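Local structure of lysine cyclodeaminase (Streptomyces pristinaespiralis, 5YU3) at residues V204-V218 with L228-E242. The protein catalyses the NAD-dependent cyclisation of L-lysine, with loss of ammonia, to the cyclic amino acid L-pipecolic acid. Sequence-based numbering, arbitrary orientation.
Sequences VISTATSVAVGQGPV and LHINAVGADLVGKTE. With NA (sodium ion), chain E; NAD (nicotinamide-adenine-dinucleotide), chain F.
The carboxylate of Glu242 is buried just beyond the ends of two parallel strands and gripped by both threonines of segment 204-218. Thr209 holds OE2 twice: its N lies 2.8 Å from Glu242 OE2, nearly along the C-O axis, and its OG1 takes the anti lone pair. Thr207 OG1, held between its own backbone N and carbonyl carbon (chi1 64°), donates to Glu242 OE1 at 2.6 Å from above the carboxylate plane. A glutamine here would probably take the charged acceptor from both hydroxyls and set an NH2 donor against either Thr207 OG1 or the N and OG1 of Thr209. Strands 204-207 and 229-232 are neighbours in the parallel sheet of the Rossmann-type NAD domain, joined by bonds such as Asn231 N to Ile205 O (2.7 Å). Past Thr207, whose O accepts from Val233 N and Gly234 N, the two chains run on together as loops that line the NAD site. Lys240, its chain bent at chi2 (-115°) and again at chi4, reaches across Val211 CG1 so that NZ meets Thr209 O at 2.9 Å and Val211 O in its carbonyl plane, while a salt bridge ties NZ to Asp236 OD1 (2.7 Å). The same OD1 accepts from NAD O3D. Ala232 O and Gly234 O bind the sodium ion, whose site Asp300 and Ser301 complete.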
loop_
_atom_site.group_PDB
_atom_site.type_symbol
_atom_site.label_atom_id
_atom_site.label_comp_id
_atom_site.label_asym_id
_atom_site.label_seq_id
_atom_site.Cartn_x
_atom_site.Cartn_y
_atom_site.Cartn_z
ATOM N N VAL A 204 -27.798 10.061 -20.866
ATOM C CA VAL A 204 -26.885 9.642 -19.809
ATOM C C VAL A 204 -25.595 10.424 -20.015
ATOM O O VAL A 204 -25.217 10.715 -21.151
ATOM C CB VAL A 204 -26.673 8.111 -19.849
ATOM C CG1 VAL A 204 -26.376 7.656 -21.263
ATOM C CG2 VAL A 204 -25.567 7.673 -18.878
ATOM N N ILE A 205 -24.948 10.823 -18.923
ATOM C CA ILE A 205 -23.707 11.587 -18.991
ATOM C C ILE A 205 -22.691 10.899 -18.093
ATOM O O ILE A 205 -23.052 10.407 -17.020
ATOM C CB ILE A 205 -23.905 13.058 -18.552
ATOM C CG1 ILE A 205 -24.779 13.814 -19.564
ATOM C CG2 ILE A 205 -22.554 13.787 -18.364
ATOM C CD1 ILE A 205 -25.234 15.197 -19.083
ATOM N N SER A 206 -21.431 10.855 -18.528
ATOM C CA SER A 206 -20.307 10.569 -17.639
ATOM C C SER A 206 -19.397 11.788 -17.590
ATOM O O SER A 206 -18.987 12.306 -18.634
ATOM C CB SER A 206 -19.500 9.334 -18.100
ATOM O OG SER A 206 -20.238 8.148 -17.921
ATOM N N THR A 207 -19.085 12.253 -16.379
ATOM C CA THR A 207 -18.061 13.271 -16.186
ATOM C C THR A 207 -16.802 12.588 -15.673
ATOM O O THR A 207 -16.861 11.819 -14.710
ATOM C CB THR A 207 -18.514 14.376 -15.214
ATOM O OG1 THR A 207 -18.718 13.839 -13.900
ATOM C CG2 THR A 207 -19.822 15.006 -15.693
ATOM N N ALA A 208 -15.668 12.839 -16.341
ATOM C CA ALA A 208 -14.417 12.172 -15.971
ATOM C C ALA A 208 -13.296 13.120 -16.392
ATOM O O ALA A 208 -12.662 12.960 -17.444
ATOM C CB ALA A 208 -14.274 10.792 -16.624
ATOM N N THR A 209 -13.087 14.152 -15.569
ATOM C CA THR A 209 -12.158 15.224 -15.876
ATOM C C THR A 209 -11.033 15.262 -14.856
ATOM O O THR A 209 -11.165 14.761 -13.736
ATOM C CB THR A 209 -12.851 16.596 -15.847
ATOM O OG1 THR A 209 -13.066 16.966 -14.475
ATOM C CG2 THR A 209 -14.188 16.535 -16.570
ATOM N N SER A 210 -9.942 15.920 -15.241
ATOM C CA SER A 210 -8.872 16.275 -14.313
ATOM C C SER A 210 -9.022 17.714 -13.824
ATOM O O SER A 210 -8.029 18.425 -13.640
ATOM C CB SER A 210 -7.510 16.062 -14.968
ATOM O OG SER A 210 -7.468 16.699 -16.237
ATOM N N VAL A 211 -10.266 18.163 -13.621
ATOM C CA VAL A 211 -10.503 19.520 -13.126
ATOM C C VAL A 211 -9.846 19.672 -11.761
ATOM O O VAL A 211 -9.824 18.737 -10.948
ATOM C CB VAL A 211 -12.010 19.829 -13.060
ATOM C CG1 VAL A 211 -12.703 19.002 -11.991
ATOM C CG2 VAL A 211 -12.254 21.333 -12.816
ATOM N N ALA A 212 -9.293 20.852 -11.510
ATOM C CA ALA A 212 -8.583 21.103 -10.267
ATOM C C ALA A 212 -9.558 21.316 -9.105
ATOM O O ALA A 212 -10.755 21.561 -9.290
ATOM C CB ALA A 212 -7.667 22.319 -10.410
ATOM N N VAL A 213 -9.015 21.206 -7.891
ATOM C CA VAL A 213 -9.781 21.480 -6.681
ATOM C C VAL A 213 -10.397 22.867 -6.779
ATOM O O VAL A 213 -9.709 23.848 -7.087
ATOM C CB VAL A 213 -8.876 21.355 -5.441
ATOM C CG1 VAL A 213 -9.536 22.004 -4.212
ATOM C CG2 VAL A 213 -8.538 19.898 -5.172
ATOM N N GLY A 214 -11.704 22.947 -6.529
ATOM C CA GLY A 214 -12.394 24.220 -6.468
ATOM C C GLY A 214 -12.767 24.834 -7.798
ATOM O O GLY A 214 -13.310 25.948 -7.812
ATOM N N GLN A 215 -12.499 24.159 -8.917
ATOM C CA GLN A 215 -12.755 24.727 -10.236
ATOM C C GLN A 215 -13.938 24.075 -10.940
ATOM O O GLN A 215 -14.140 24.307 -12.138
ATOM C CB GLN A 215 -11.499 24.641 -11.106
ATOM C CG GLN A 215 -10.293 25.368 -10.524
ATOM C CD GLN A 215 -10.519 26.861 -10.394
ATOM O OE1 GLN A 215 -10.806 27.545 -11.377
ATOM N NE2 GLN A 215 -10.393 27.376 -9.173
ATOM N N GLY A 216 -14.729 23.268 -10.230
ATOM C CA GLY A 216 -16.003 22.845 -10.741
ATOM C C GLY A 216 -17.005 23.990 -10.754
ATOM O O GLY A 216 -16.717 25.101 -10.294
ATOM N N PRO A 217 -18.209 23.724 -11.289
ATOM C CA PRO A 217 -18.703 22.386 -11.914
ATOM C C PRO A 217 -18.167 22.318 -13.381
ATOM O O PRO A 217 -17.838 23.368 -14.000
ATOM C CB PRO A 217 -19.978 22.448 -11.848
ATOM C CG PRO A 217 -20.331 24.014 -11.986
ATOM C CD PRO A 217 -19.400 24.648 -11.329
ATOM N N VAL A 218 -18.057 21.093 -13.907
ATOM C CA VAL A 218 -17.690 20.902 -15.308
ATOM C C VAL A 218 -18.915 20.778 -16.190
ATOM O O VAL A 218 -18.792 20.823 -17.424
ATOM C CB VAL A 218 -16.808 19.649 -15.496
ATOM C CG1 VAL A 218 -15.609 19.695 -14.549
ATOM C CG2 VAL A 218 -17.632 18.371 -15.289
ATOM N N LEU A 228 -32.481 12.098 -16.963
ATOM C CA LEU A 228 -31.021 12.054 -17.071
ATOM C C LEU A 228 -30.388 11.234 -15.951
ATOM O O LEU A 228 -30.755 11.363 -14.775
ATOM C CB LEU A 228 -30.452 13.480 -17.055
ATOM C CG LEU A 228 -28.923 13.605 -16.933
ATOM C CD1 LEU A 228 -28.223 12.972 -18.152
ATOM C CD2 LEU A 228 -28.489 15.044 -16.769
ATOM N N HIS A 229 -29.445 10.371 -16.328
ATOM C CA HIS A 229 -28.554 9.718 -15.378
ATOM C C HIS A 229 -27.124 10.188 -15.603
ATOM O O HIS A 229 -26.644 10.204 -16.742
ATOM C CB HIS A 229 -28.599 8.195 -15.501
ATOM C CG HIS A 229 -27.586 7.531 -14.633
ATOM N ND1 HIS A 229 -27.647 7.589 -13.258
ATOM C CD2 HIS A 229 -26.452 6.851 -14.936
ATOM C CE1 HIS A 229 -26.606 6.952 -12.746
ATOM N NE2 HIS A 229 -25.869 6.489 -13.743
ATOM N N ILE A 230 -26.433 10.539 -14.518
ATOM C CA ILE A 230 -25.048 10.992 -14.585
ATOM C C ILE A 230 -24.173 10.004 -13.829
ATOM O O ILE A 230 -24.453 9.697 -12.665
ATOM C CB ILE A 230 -24.862 12.397 -13.990
ATOM C CG1 ILE A 230 -25.819 13.403 -14.634
ATOM C CG2 ILE A 230 -23.387 12.839 -14.144
ATOM C CD1 ILE A 230 -25.737 14.798 -14.001
ATOM N N ASN A 231 -23.109 9.523 -14.481
ATOM C CA ASN A 231 -22.020 8.846 -13.780
ATOM C C ASN A 231 -20.962 9.898 -13.479
ATOM O O ASN A 231 -20.299 10.401 -14.393
ATOM C CB ASN A 231 -21.437 7.699 -14.612
ATOM C CG ASN A 231 -22.490 6.722 -15.074
ATOM O OD1 ASN A 231 -23.071 5.983 -14.277
ATOM N ND2 ASN A 231 -22.748 6.710 -16.382
ATOM N N ALA A 232 -20.835 10.269 -12.204
ATOM C CA ALA A 232 -19.846 11.255 -11.775
ATOM C C ALA A 232 -18.579 10.490 -11.404
ATOM O O ALA A 232 -18.493 9.877 -10.338
ATOM C CB ALA A 232 -20.389 12.079 -10.612
ATOM N N VAL A 233 -17.599 10.485 -12.309
ATOM C CA VAL A 233 -16.502 9.521 -12.213
ATOM C C VAL A 233 -15.243 10.209 -11.707
ATOM O O VAL A 233 -14.421 9.588 -11.018
ATOM C CB VAL A 233 -16.253 8.841 -13.574
ATOM C CG1 VAL A 233 -15.006 7.948 -13.526
ATOM C CG2 VAL A 233 -17.476 8.030 -13.972
ATOM N N GLY A 234 -15.078 11.490 -12.051
ATOM C CA GLY A 234 -13.920 12.249 -11.613
ATOM C C GLY A 234 -13.775 12.201 -10.104
ATOM O O GLY A 234 -14.770 12.311 -9.387
ATOM N N ALA A 235 -12.553 11.995 -9.617
ATOM C CA ALA A 235 -12.291 11.768 -8.197
ATOM C C ALA A 235 -10.792 11.701 -7.982
ATOM O O ALA A 235 -10.118 10.910 -8.645
ATOM C CB ALA A 235 -12.925 10.463 -7.693
ATOM N N ASP A 236 -10.268 12.525 -7.077
ATOM C CA ASP A 236 -8.854 12.468 -6.726
ATOM C C ASP A 236 -8.582 13.189 -5.410
ATOM O O ASP A 236 -8.475 12.545 -4.360
ATOM C CB ASP A 236 -7.996 13.025 -7.870
ATOM C CG ASP A 236 -8.533 14.342 -8.442
ATOM O OD1 ASP A 236 -8.940 14.355 -9.629
ATOM O OD2 ASP A 236 -8.506 15.369 -7.728
ATOM N N LEU A 237 -8.464 14.512 -5.454
ATOM C CA LEU A 237 -8.149 15.297 -4.271
ATOM C C LEU A 237 -9.415 15.699 -3.529
ATOM O O LEU A 237 -10.472 15.919 -4.128
ATOM C CB LEU A 237 -7.364 16.551 -4.653
ATOM C CG LEU A 237 -6.031 16.320 -5.365
ATOM C CD1 LEU A 237 -5.550 17.597 -6.041
ATOM C CD2 LEU A 237 -4.984 15.817 -4.376
ATOM N N VAL A 238 -9.303 15.788 -2.204
ATOM C CA VAL A 238 -10.374 16.397 -1.431
ATOM C C VAL A 238 -10.587 17.812 -1.947
ATOM O O VAL A 238 -9.624 18.552 -2.184
ATOM C CB VAL A 238 -10.037 16.372 0.068
ATOM C CG1 VAL A 238 -10.997 17.260 0.847
ATOM C CG2 VAL A 238 -10.080 14.945 0.590
ATOM N N GLY A 239 -11.853 18.181 -2.164
ATOM C CA GLY A 239 -12.207 19.487 -2.684
ATOM C C GLY A 239 -12.422 19.527 -4.186
ATOM O O GLY A 239 -12.821 20.572 -4.713
ATOM N N LYS A 240 -12.154 18.429 -4.883
ATOM C CA LYS A 240 -12.420 18.317 -6.311
ATOM C C LYS A 240 -13.824 17.765 -6.490
ATOM O O LYS A 240 -14.140 16.691 -5.969
ATOM C CB LYS A 240 -11.398 17.405 -6.994
ATOM C CG LYS A 240 -11.647 17.193 -8.494
ATOM C CD LYS A 240 -11.992 15.741 -8.821
ATOM C CE LYS A 240 -12.065 15.518 -10.344
ATOM N NZ LYS A 240 -10.747 15.795 -11.015
ATOM N N THR A 241 -14.670 18.515 -7.195
ATOM C CA THR A 241 -15.995 18.056 -7.575
ATOM C C THR A 241 -16.241 18.435 -9.026
ATOM O O THR A 241 -15.540 19.278 -9.600
ATOM C CB THR A 241 -17.093 18.673 -6.697
ATOM O OG1 THR A 241 -16.999 20.101 -6.779
ATOM C CG2 THR A 241 -16.952 18.230 -5.235
ATOM N N GLU A 242 -17.263 17.814 -9.614
ATOM C CA GLU A 242 -17.583 18.047 -11.015
ATOM C C GLU A 242 -18.997 18.541 -11.256
ATOM O O GLU A 242 -19.241 19.160 -12.297
ATOM C CB GLU A 242 -17.374 16.758 -11.829
ATOM C CG GLU A 242 -15.914 16.322 -11.859
ATOM C CD GLU A 242 -15.691 15.057 -12.666
ATOM O OE1 GLU A 242 -16.496 14.107 -12.544
ATOM O OE2 GLU A 242 -14.695 15.024 -13.419
HETATM NA NA NA E . -17.156 11.072 -8.135
HETATM P PA NAD F . -7.066 12.035 -18.232
HETATM O O1A NAD F . -5.991 13.018 -17.886
HETATM O O2A NAD F . -6.793 10.942 -19.247
HETATM O O5B NAD F . -8.326 12.854 -18.809
HETATM C C5B NAD F . -8.901 13.916 -18.039
HETATM C C4B NAD F . -9.438 14.929 -19.040
HETATM O O4B NAD F . -10.182 15.931 -18.343
HETATM C C3B NAD F . -8.307 15.667 -19.763
HETATM O O3B NAD F . -8.413 15.460 -21.189
HETATM C C2B NAD F . -8.529 17.125 -19.396
HETATM O O2B NAD F . -8.239 18.040 -20.450
HETATM C C1B NAD F . -10.007 17.139 -19.073
HETATM N N9A NAD F . -10.493 18.262 -18.243
HETATM C C8A NAD F . -9.868 18.887 -17.219
HETATM N N7A NAD F . -10.676 19.865 -16.696
HETATM C C5A NAD F . -11.831 19.848 -17.403
HETATM C C6A NAD F . -13.104 20.593 -17.407
HETATM N N6A NAD F . -13.332 21.583 -16.513
HETATM N N1A NAD F . -14.040 20.231 -18.312
HETATM C C2A NAD F . -13.859 19.251 -19.217
HETATM N N3A NAD F . -12.721 18.541 -19.285
HETATM C C4A NAD F . -11.701 18.791 -18.418
HETATM O O3 NAD F . -7.555 11.358 -16.838
HETATM P PN NAD F . -8.546 10.116 -16.657
HETATM O O1N NAD F . -9.593 10.172 -17.745
HETATM O O2N NAD F . -7.705 8.871 -16.472
HETATM O O5D NAD F . -9.218 10.427 -15.224
HETATM C C5D NAD F . -10.217 11.441 -15.103
HETATM C C4D NAD F . -10.737 11.453 -13.666
HETATM O O4D NAD F . -11.272 10.173 -13.331
HETATM C C3D NAD F . -9.628 11.716 -12.661
HETATM O O3D NAD F . -10.161 12.523 -11.588
HETATM C C2D NAD F . -9.324 10.340 -12.113
HETATM O O2D NAD F . -8.679 10.373 -10.832
HETATM C C1D NAD F . -10.724 9.762 -12.077
HETATM N N1N NAD F . -10.795 8.310 -11.964
HETATM C C2N NAD F . -11.828 7.789 -11.288
HETATM C C3N NAD F . -11.962 6.416 -11.134
HETATM C C7N NAD F . -13.141 5.887 -10.388
HETATM O O7N NAD F . -13.171 4.724 -10.039
HETATM N N7N NAD F . -14.175 6.716 -10.160
HETATM C C4N NAD F . -11.030 5.558 -11.724
HETATM C C5N NAD F . -9.984 6.132 -12.445
HETATM C C6N NAD F . -9.887 7.519 -12.563
HETATM O O HOH W 1 -7.733 17.410 -9.741
HETATM O O HOH W 2 -13.270 20.804 -8.480
HETATM O O HOH W 3 -15.212 22.943 -7.406
#